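Local coordinates for actin-related protein 8 (Homo sapiens, PDB 4FO0) that binds ATP with low basal ATPase activity, does not polymerize, and serves as a proposed core component of the INO80 chromatin-remodeling complex, at residues A[55-63]-A[303-313]. Residues are numbered along the deposited sequence; the frame is centred on the assembly and turned at random.
With ATP (adenosine-5'-triphosphate), chain C.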
loop_
_atom_site.group_PDB
_atom_site.type_symbol
_atom_site.label_atom_id
_atom_site.label_comp_id
_atom_site.label_asym_id
_atom_site.label_seq_id
_atom_site.Cartn_x
_atom_site.Cartn_y
_atom_site.Cartn_z
ATOM N N LEU A 55 -3.352 -4.179 26.865
ATOM C CA LEU A 55 -3.774 -4.332 25.484
ATOM C C LEU A 55 -2.722 -3.810 24.507
ATOM O O LEU A 55 -2.364 -2.639 24.526
ATOM C CB LEU A 55 -5.133 -3.667 25.270
ATOM C CG LEU A 55 -6.188 -4.503 26.003
ATOM C CD1 LEU A 55 -7.582 -3.924 25.887
ATOM C CD2 LEU A 55 -6.153 -5.926 25.463
ATOM N N TYR A 56 -2.200 -4.698 23.672
ATOM C CA TYR A 56 -1.263 -4.281 22.641
ATOM C C TYR A 56 -2.007 -3.929 21.349
ATOM O O TYR A 56 -2.756 -4.745 20.802
ATOM C CB TYR A 56 -0.215 -5.361 22.375
ATOM C CG TYR A 56 0.796 -4.901 21.367
ATOM C CD1 TYR A 56 0.597 -5.112 20.003
ATOM C CD2 TYR A 56 1.931 -4.208 21.769
ATOM C CE1 TYR A 56 1.521 -4.651 19.065
ATOM C CE2 TYR A 56 2.858 -3.756 20.848
ATOM C CZ TYR A 56 2.649 -3.975 19.498
ATOM O OH TYR A 56 3.578 -3.511 18.589
ATOM N N LYS A 57 -1.825 -2.701 20.877
ATOM C CA LYS A 57 -2.355 -2.327 19.570
ATOM C C LYS A 57 -1.194 -1.901 18.691
ATOM O O LYS A 57 -0.375 -1.074 19.095
ATOM C CB LYS A 57 -3.388 -1.191 19.663
ATOM C CG LYS A 57 -4.546 -1.403 20.642
ATOM C CD LYS A 57 -5.236 -2.758 20.472
ATOM C CE LYS A 57 -6.340 -2.951 21.524
ATOM N NZ LYS A 57 -7.401 -1.894 21.423
ATOM N N ASP A 58 -1.095 -2.478 17.498
ATOM C CA ASP A 58 -0.063 -2.034 16.570
ATOM C C ASP A 58 -0.357 -0.615 16.098
ATOM O O ASP A 58 -1.506 -0.183 16.028
ATOM C CB ASP A 58 0.055 -2.979 15.363
ATOM C CG ASP A 58 1.166 -4.016 15.527
ATOM O OD1 ASP A 58 2.201 -3.704 16.161
ATOM O OD2 ASP A 58 1.005 -5.144 15.014
ATOM N N SER A 59 0.690 0.115 15.763
ATOM C CA SER A 59 0.502 1.419 15.163
ATOM C C SER A 59 -0.002 1.230 13.731
ATOM O O SER A 59 0.381 0.278 13.048
ATOM C CB SER A 59 1.827 2.175 15.169
ATOM O OG SER A 59 2.611 1.791 16.290
ATOM N N TRP A 60 -0.869 2.127 13.285
ATOM C CA TRP A 60 -1.289 2.149 11.897
ATOM C C TRP A 60 -1.037 3.521 11.243
ATOM O O TRP A 60 -0.073 3.691 10.485
ATOM C CB TRP A 60 -2.753 1.774 11.803
ATOM C CG TRP A 60 -3.256 1.730 10.409
ATOM C CD1 TRP A 60 -2.530 1.902 9.263
ATOM C CD2 TRP A 60 -4.609 1.506 10.003
ATOM N NE1 TRP A 60 -3.354 1.803 8.167
ATOM C CE2 TRP A 60 -4.634 1.562 8.593
ATOM C CE3 TRP A 60 -5.805 1.262 10.695
ATOM C CZ2 TRP A 60 -5.803 1.381 7.863
ATOM C CZ3 TRP A 60 -6.962 1.082 9.973
ATOM C CH2 TRP A 60 -6.956 1.142 8.568
ATOM N N LEU A 61 -1.898 4.494 11.536
ATOM C CA LEU A 61 -1.692 5.850 11.036
ATOM C C LEU A 61 -0.687 6.627 11.887
ATOM O O LEU A 61 -0.228 7.691 11.493
ATOM C CB LEU A 61 -3.000 6.642 10.941
ATOM C CG LEU A 61 -4.146 6.146 10.068
ATOM C CD1 LEU A 61 -5.079 7.313 9.803
ATOM C CD2 LEU A 61 -3.670 5.519 8.758
ATOM N N LEU A 62 -0.347 6.123 13.062
ATOM C CA LEU A 62 0.759 6.731 13.789
ATOM C C LEU A 62 2.038 5.936 13.554
ATOM O O LEU A 62 2.000 4.791 13.085
ATOM C CB LEU A 62 0.461 6.841 15.274
ATOM C CG LEU A 62 -0.547 7.905 15.686
ATOM C CD1 LEU A 62 -0.418 8.140 17.171
ATOM C CD2 LEU A 62 -0.301 9.192 14.928
ATOM N N ARG A 63 3.170 6.553 13.872
ATOM C CA ARG A 63 4.472 5.950 13.626
ATOM C C ARG A 63 5.475 6.711 14.460
ATOM O O ARG A 63 5.167 7.800 14.943
ATOM C CB ARG A 63 4.835 6.040 12.136
ATOM C CG ARG A 63 4.724 7.452 11.550
ATOM C CD ARG A 63 5.049 7.474 10.067
ATOM N NE ARG A 63 6.381 6.940 9.783
ATOM C CZ ARG A 63 6.847 6.718 8.558
ATOM N NH1 ARG A 63 6.091 6.978 7.506
ATOM N NH2 ARG A 63 8.064 6.233 8.385
ATOM N N LEU A 303 -6.181 8.986 16.353
ATOM C CA LEU A 303 -5.400 8.205 15.394
ATOM C C LEU A 303 -5.074 6.786 15.887
ATOM O O LEU A 303 -4.777 5.893 15.092
ATOM C CB LEU A 303 -4.129 8.958 15.013
ATOM C CG LEU A 303 -4.396 10.228 14.197
ATOM C CD1 LEU A 303 -3.154 11.125 14.102
ATOM C CD2 LEU A 303 -4.891 9.860 12.808
ATOM N N THR A 304 -5.147 6.585 17.198
ATOM C CA THR A 304 -4.895 5.283 17.803
ATOM C C THR A 304 -6.094 4.349 17.685
ATOM O O THR A 304 -6.030 3.189 18.083
ATOM C CB THR A 304 -4.601 5.433 19.303
ATOM O OG1 THR A 304 -5.649 6.192 19.917
ATOM C CG2 THR A 304 -3.288 6.145 19.516
ATOM N N ASN A 305 -7.192 4.862 17.153
ATOM C CA ASN A 305 -8.437 4.127 17.123
ATOM C C ASN A 305 -8.752 3.558 15.712
ATOM O O ASN A 305 -8.834 4.290 14.734
ATOM C CB ASN A 305 -9.552 5.042 17.638
ATOM C CG ASN A 305 -10.911 4.383 17.605
ATOM O OD1 ASN A 305 -11.566 4.296 16.550
ATOM N ND2 ASN A 305 -11.350 3.908 18.759
ATOM N N LYS A 306 -8.920 2.246 15.618
ATOM C CA LYS A 306 -9.103 1.575 14.330
ATOM C C LYS A 306 -10.264 2.099 13.511
ATOM O O LYS A 306 -10.144 2.266 12.291
ATOM C CB LYS A 306 -9.273 0.067 14.523
ATOM C CG LYS A 306 -8.010 -0.735 14.308
ATOM C CD LYS A 306 -7.613 -1.528 15.551
ATOM C CE LYS A 306 -8.626 -2.611 15.879
ATOM N NZ LYS A 306 -8.873 -2.648 17.351
ATOM N N MET A 307 -11.395 2.329 14.176
ATOM C CA MET A 307 -12.601 2.789 13.488
ATOM C C MET A 307 -12.387 4.181 12.885
ATOM O O MET A 307 -12.762 4.434 11.741
ATOM C CB MET A 307 -13.818 2.783 14.433
ATOM C CG MET A 307 -14.324 1.392 14.833
ATOM S SD MET A 307 -14.942 0.467 13.411
ATOM C CE MET A 307 -13.563 -0.640 13.121
ATOM N N ASP A 308 -11.792 5.072 13.678
ATOM C CA ASP A 308 -11.427 6.408 13.242
ATOM C C ASP A 308 -10.472 6.355 12.060
ATOM O O ASP A 308 -10.620 7.094 11.079
ATOM C CB ASP A 308 -10.765 7.168 14.390
ATOM C CG ASP A 308 -11.740 7.491 15.511
ATOM O OD1 ASP A 308 -12.961 7.357 15.288
ATOM O OD2 ASP A 308 -11.289 7.888 16.610
ATOM N N CYS A 309 -9.485 5.476 12.163
ATOM C CA CYS A 309 -8.518 5.313 11.103
ATOM C C CYS A 309 -9.153 4.883 9.800
ATOM O O CYS A 309 -8.785 5.382 8.738
ATOM C CB CYS A 309 -7.425 4.350 11.525
ATOM S SG CYS A 309 -6.328 5.155 12.665
ATOM N N LEU A 310 -10.108 3.965 9.871
ATOM C CA LEU A 310 -10.845 3.582 8.668
ATOM C C LEU A 310 -11.583 4.796 8.106
ATOM O O LEU A 310 -11.655 4.990 6.891
ATOM C CB LEU A 310 -11.825 2.432 8.955
ATOM C CG LEU A 310 -11.180 1.099 9.333
ATOM C CD1 LEU A 310 -12.234 0.114 9.754
ATOM C CD2 LEU A 310 -10.391 0.541 8.162
ATOM N N LEU A 311 -12.117 5.616 9.006
ATOM C CA LEU A 311 -12.808 6.842 8.627
ATOM C C LEU A 311 -11.878 7.817 7.905
ATOM O O LEU A 311 -12.205 8.323 6.828
ATOM C CB LEU A 311 -13.383 7.516 9.864
ATOM C CG LEU A 311 -14.107 8.831 9.582
ATOM C CD1 LEU A 311 -15.343 8.587 8.732
ATOM C CD2 LEU A 311 -14.462 9.520 10.882
ATOM N N LEU A 312 -10.717 8.075 8.502
ATOM C CA LEU A 312 -9.731 8.964 7.903
ATOM C C LEU A 312 -9.295 8.460 6.530
ATOM O O LEU A 312 -9.306 9.227 5.560
ATOM C CB LEU A 312 -8.544 9.168 8.844
ATOM C CG LEU A 312 -8.982 9.797 10.182
ATOM C CD1 LEU A 312 -7.831 9.946 11.185
ATOM C CD2 LEU A 312 -9.687 11.136 9.950
ATOM N N GLN A 313 -8.953 7.174 6.423
ATOM C CA GLN A 313 -8.632 6.630 5.108
ATOM C C GLN A 313 -9.765 6.949 4.155
ATOM O O GLN A 313 -9.536 7.382 3.023
ATOM C CB GLN A 313 -8.401 5.119 5.134
ATOM C CG GLN A 313 -7.200 4.695 5.915
ATOM C CD GLN A 313 -6.052 4.261 5.034
ATOM O OE1 GLN A 313 -5.056 4.985 4.881
ATOM N NE2 GLN A 313 -6.169 3.061 4.460
HETATM P PG ATP C . 2.176 -1.402 1.130
HETATM O O1G ATP C . 2.303 -1.603 -0.355
HETATM O O2G ATP C . 2.654 -2.554 1.980
HETATM O O3G ATP C . 2.635 -0.054 1.646
HETATM P PB ATP C . -0.575 -2.185 0.617
HETATM O O1B ATP C . -1.488 -2.644 1.722
HETATM O O2B ATP C . -0.074 -3.106 -0.486
HETATM O O3B ATP C . 0.594 -1.382 1.375
HETATM P PA ATP C . -2.331 -0.889 -1.221
HETATM O O1A ATP C . -3.485 -1.747 -0.771
HETATM O O2A ATP C . -1.684 -1.068 -2.570
HETATM O O3A ATP C . -1.241 -0.887 -0.051
HETATM O "O5'" ATP C . -2.816 0.628 -1.116
HETATM C "C5'" ATP C . -3.440 1.030 0.093
HETATM C "C4'" ATP C . -3.562 2.534 0.085
HETATM O "O4'" ATP C . -4.322 2.895 -1.058
HETATM C "C3'" ATP C . -4.308 3.074 1.294
HETATM O "O3'" ATP C . -3.565 4.152 1.874
HETATM C "C2'" ATP C . -5.610 3.583 0.725
HETATM O "O2'" ATP C . -6.121 4.706 1.426
HETATM C "C1'" ATP C . -5.176 3.963 -0.667
HETATM N N9 ATP C . -6.338 4.148 -1.548
HETATM C C8 ATP C . -7.205 3.198 -1.927
HETATM N N7 ATP C . -8.162 3.720 -2.730
HETATM C C5 ATP C . -7.902 5.025 -2.871
HETATM C C6 ATP C . -8.528 6.154 -3.577
HETATM N N6 ATP C . -9.647 5.949 -4.316
HETATM N N1 ATP C . -7.939 7.373 -3.457
HETATM C C2 ATP C . -6.828 7.572 -2.721
HETATM N N3 ATP C . -6.213 6.580 -2.042
HETATM C C4 ATP C . -6.696 5.311 -2.082
HETATM O O HOH W 1 -2.460 3.975 14.725
#
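Trp-60 lays the outer rim of its six-membered ring against the first turns of helix 306-319. Its CE3 lies 3.6 Å from Cys-309 CB, while CD2 of Leu-310 meets CH2 at the ring edge, near the plane, at 3.5 Å. With CG anti to the backbone N (chi1 -178°), the indole reaches out to the helix, and Leu-61 CD2 sits over one face, offset toward the rim. Leu-61 packs its CG 3.5 Å from Cys-309 SG; beside it, the side chain of Leu-62 crosses that of Leu-303 at about a right angle, CD2 meeting CD1 at 3.5 Å. Gln-313, part of the ATP pocket, lies between the indole and the ribose and packs against both; an alanine here would probably leave both without that packing. A water bridges the backbones, accepting from Trp-60 N at 2.8 Å and donating to Leu-303 O. Farther out, Asn-305 N-caps the helix, its OD1 taking Asp-308 N in a nearly straight bond (169°), while the ATP-binding Asp-255 accepts from Trp-60 NE1. The contact thus joins a loop to a helix of the actin fold through apolar packing and one shared water, with the indole N-H tied to a nucleotide-binding carboxylate, consistent with a second-shell role for Trp-60.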